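Local coordinates for outer membrane protein Omp121 (PDB 5FQ8) that probably takes up nutrients across the bacterial outer membrane as the barrel-and-plug receptor of a TonB-dependent transport system, at residues I569-L574 and D580-G585. Sequence-based numbering, arbitrary orientation.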
ATOM      1  N   ILE B 569      53.324  20.650 -28.346  1.00 40.92           N
ATOM      2  CA  ILE B 569      52.933  21.029 -29.695  1.00 41.01           C
ATOM      3  C   ILE B 569      54.220  21.311 -30.456  1.00 42.05           C
ATOM      4  O   ILE B 569      54.788  22.392 -30.351  1.00 42.73           O
ATOM      5  CB  ILE B 569      51.997  22.236 -29.715  1.00 40.80           C
ATOM      6  CG1 ILE B 569      50.837  22.031 -28.770  1.00 39.87           C
ATOM      7  CG2 ILE B 569      51.450  22.440 -31.102  1.00 45.36           C
ATOM      8  CD1 ILE B 569      51.043  22.730 -27.493  1.00 44.84           C
ATOM      9  N   PHE B 570      54.684  20.331 -31.217  1.00 42.21           N
ATOM     10  CA  PHE B 570      55.871  20.526 -32.027  1.00 43.22           C
ATOM     11  C   PHE B 570      55.566  21.202 -33.348  1.00 43.49           C
ATOM     12  O   PHE B 570      56.490  21.418 -34.129  1.00 44.74           O
ATOM     13  CB  PHE B 570      56.566  19.191 -32.274  1.00 43.37           C
ATOM     14  CG  PHE B 570      55.640  18.112 -32.711  1.00 42.55           C
ATOM     15  CD1 PHE B 570      55.301  17.968 -34.039  1.00 42.58           C
ATOM     16  CD2 PHE B 570      55.107  17.240 -31.793  1.00 57.78           C
ATOM     17  CE1 PHE B 570      54.446  16.976 -34.447  1.00 41.87           C
ATOM     18  CE2 PHE B 570      54.245  16.245 -32.189  1.00 47.70           C
ATOM     19  CZ  PHE B 570      53.912  16.116 -33.521  1.00 46.00           C
ATOM     20  N   SER B 571      54.307  21.522 -33.630  1.00 42.83           N
ATOM     21  CA  SER B 571      53.998  22.359 -34.780  1.00 46.99           C
ATOM     22  C   SER B 571      54.757  23.664 -34.673  1.00 48.71           C
ATOM     23  O   SER B 571      55.747  23.868 -35.380  1.00 45.34           O
ATOM     24  CB  SER B 571      52.510  22.646 -34.869  1.00 43.90           C
ATOM     25  OG  SER B 571      51.816  21.502 -35.286  1.00 46.30           O
ATOM     26  N   GLU B 572      54.282  24.552 -33.801  1.00 54.34           N
ATOM     27  CA  GLU B 572      55.004  25.777 -33.504  1.00 56.44           C
ATOM     28  C   GLU B 572      56.423  25.448 -33.078  1.00 57.98           C
ATOM     29  O   GLU B 572      56.660  24.460 -32.382  1.00 58.07           O
ATOM     30  CB  GLU B 572      54.289  26.552 -32.405  1.00 68.06           C
ATOM     31  CG  GLU B 572      52.909  26.998 -32.781  1.00 72.35           C
ATOM     32  CD  GLU B 572      52.189  27.611 -31.614  1.00 70.37           C
ATOM     33  OE1 GLU B 572      52.882  28.112 -30.707  1.00 71.47           O
ATOM     34  OE2 GLU B 572      50.938  27.576 -31.593  1.00 77.52           O
ATOM     35  N   LEU B 573      57.363  26.279 -33.515  1.00 66.05           N
ATOM     36  CA  LEU B 573      58.792  26.023 -33.354  1.00 75.77           C
ATOM     37  C   LEU B 573      59.101  24.548 -33.636  1.00 71.65           C
ATOM     38  O   LEU B 573      59.520  23.778 -32.769  1.00 76.58           O
ATOM     39  CB  LEU B 573      59.267  26.466 -31.968  1.00 80.35           C
ATOM     40  CG  LEU B 573      59.161  27.979 -31.693  1.00 81.40           C
ATOM     41  CD1 LEU B 573      59.696  28.354 -30.316  1.00 81.39           C
ATOM     42  CD2 LEU B 573      59.866  28.801 -32.770  1.00 81.35           C
ATOM     43  N   LEU B 574      58.851  24.169 -34.888  1.00 76.36           N
ATOM     44  CA  LEU B 574      59.024  22.799 -35.349  1.00 74.72           C
ATOM     45  C   LEU B 574      60.496  22.439 -35.450  1.00 77.79           C
ATOM     46  O   LEU B 574      61.044  21.823 -34.542  1.00 80.33           O
ATOM     47  CB  LEU B 574      58.335  22.591 -36.702  1.00 68.72           C
ATOM     48  CG  LEU B 574      58.314  21.160 -37.248  1.00 61.32           C
ATOM     49  CD1 LEU B 574      56.943  20.811 -37.790  1.00 61.81           C
ATOM     50  CD2 LEU B 574      59.361  20.990 -38.319  1.00 57.57           C
ATOM     51  N   ASP B 580      53.335  24.840 -42.886  1.00 52.36           N
ATOM     52  CA  ASP B 580      52.330  25.235 -43.900  1.00 51.69           C
ATOM     53  C   ASP B 580      51.790  24.006 -44.611  1.00 49.49           C
ATOM     54  O   ASP B 580      50.811  24.091 -45.341  1.00 45.01           O
ATOM     55  CB  ASP B 580      52.834  26.267 -44.919  1.00 55.92           C
ATOM     56  CG  ASP B 580      51.703  27.036 -45.579  1.00 61.03           C
ATOM     57  OD1 ASP B 580      50.716  27.342 -44.872  1.00 59.36           O
ATOM     58  OD2 ASP B 580      51.796  27.328 -46.797  1.00 66.14           O
ATOM     59  N   VAL B 581      52.418  22.857 -44.371  1.00 55.49           N
ATOM     60  CA  VAL B 581      51.850  21.577 -44.779  1.00 54.72           C
ATOM     61  C   VAL B 581      51.242  20.922 -43.549  1.00 55.29           C
ATOM     62  O   VAL B 581      50.219  20.233 -43.629  1.00 53.29           O
ATOM     63  CB  VAL B 581      52.905  20.668 -45.435  1.00 45.22           C
ATOM     64  CG1 VAL B 581      52.588  19.207 -45.189  1.00 51.87           C
ATOM     65  CG2 VAL B 581      52.934  20.914 -46.913  1.00 58.99           C
ATOM     66  N   ILE B 582      51.857  21.170 -42.401  1.00 78.70           N
ATOM     67  CA  ILE B 582      51.421  20.641 -41.122  1.00 42.81           C
ATOM     68  C   ILE B 582      50.743  21.781 -40.370  1.00 43.35           C
ATOM     69  O   ILE B 582      51.409  22.647 -39.801  1.00 43.01           O
ATOM     70  CB  ILE B 582      52.597  20.064 -40.338  1.00 43.12           C
ATOM     71  CG1 ILE B 582      53.348  19.067 -41.198  1.00 43.58           C
ATOM     72  CG2 ILE B 582      52.110  19.402 -39.083  1.00 42.25           C
ATOM     73  CD1 ILE B 582      54.620  18.646 -40.583  1.00 44.08           C
ATOM     74  N   THR B 583      49.414  21.788 -40.371  1.00 41.75           N
ATOM     75  CA  THR B 583      48.696  22.830 -39.652  1.00 41.45           C
ATOM     76  C   THR B 583      48.899  22.710 -38.150  1.00 41.09           C
ATOM     77  O   THR B 583      49.061  23.716 -37.454  1.00 44.56           O
ATOM     78  CB  THR B 583      47.206  22.759 -39.970  1.00 40.71           C
ATOM     79  OG1 THR B 583      47.001  22.720 -41.384  1.00 41.04           O
ATOM     80  CG2 THR B 583      46.498  23.956 -39.394  1.00 43.39           C
ATOM     81  N   PHE B 584      48.880  21.492 -37.632  1.00 54.64           N
ATOM     82  CA  PHE B 584      48.886  21.266 -36.198  1.00 48.81           C
ATOM     83  C   PHE B 584      49.530  19.916 -35.933  1.00 47.74           C
ATOM     84  O   PHE B 584      49.320  18.963 -36.684  1.00 54.52           O
ATOM     85  CB  PHE B 584      47.457  21.327 -35.640  1.00 53.25           C
ATOM     86  CG  PHE B 584      47.379  21.317 -34.142  1.00 38.77           C
ATOM     87  CD1 PHE B 584      47.891  22.366 -33.403  1.00 39.20           C
ATOM     88  CD2 PHE B 584      46.767  20.270 -33.477  1.00 37.97           C
ATOM     89  CE1 PHE B 584      47.817  22.364 -32.026  1.00 38.86           C
ATOM     90  CE2 PHE B 584      46.690  20.261 -32.105  1.00 37.64           C
ATOM     91  CZ  PHE B 584      47.216  21.310 -31.376  1.00 41.01           C
ATOM     92  N   GLY B 585      50.345  19.859 -34.889  1.00 42.09           N
ATOM     93  CA  GLY B 585      51.020  18.645 -34.489  1.00 40.16           C
ATOM     94  C   GLY B 585      51.313  18.675 -33.006  1.00 49.99           C
ATOM     95  O   GLY B 585      52.198  19.401 -32.552  1.00 40.65           O
TER
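In the loop that joins two neighbouring antiparallel strands of the barrel, 558-569 and 582-596, Ser-571 and Phe-570 close on Gly-585. The backbone N of Ser-571 gives a hydrogen bond of 3.2 Å to O of Gly-585, meeting a lone pair in the carbonyl plane, with 146° at the hydrogen. The same oxygen receives a CA-H...O contact from CA of Ile-569, at 3.4 Å. It also sits over the centre of one face of the Phe-570 ring, 3.5 Å above the plane, where CE1 of the ring comes to 3.8 Å from CA of Gly-585. Phe-570 CG lies between its own backbone N and carbonyl carbon (chi1 48°), which folds the ring back over this glycine; the side chain also touches Met-654 of strand 643-656. Replacing Phe-570 by an alanine would remove the ring, and the carbonyl of Gly-585 would probably lose its cover and Met-654 its neighbour. TonB-dependent receptors are built as large antiparallel barrels whose consecutive strands are joined by such hairpin connections, and here Thr-583 and Phe-584 form a classic beta bulge, both facing Ala-655 of the neighbouring strand 643-656. CG2 of Ile-569 touches CE1 of Phe-584 at 3.7 Å, meeting the ring obliquely. Further along the loop, CD1 of Leu-574 lies 4.2 Å from CD1 of Ile-582.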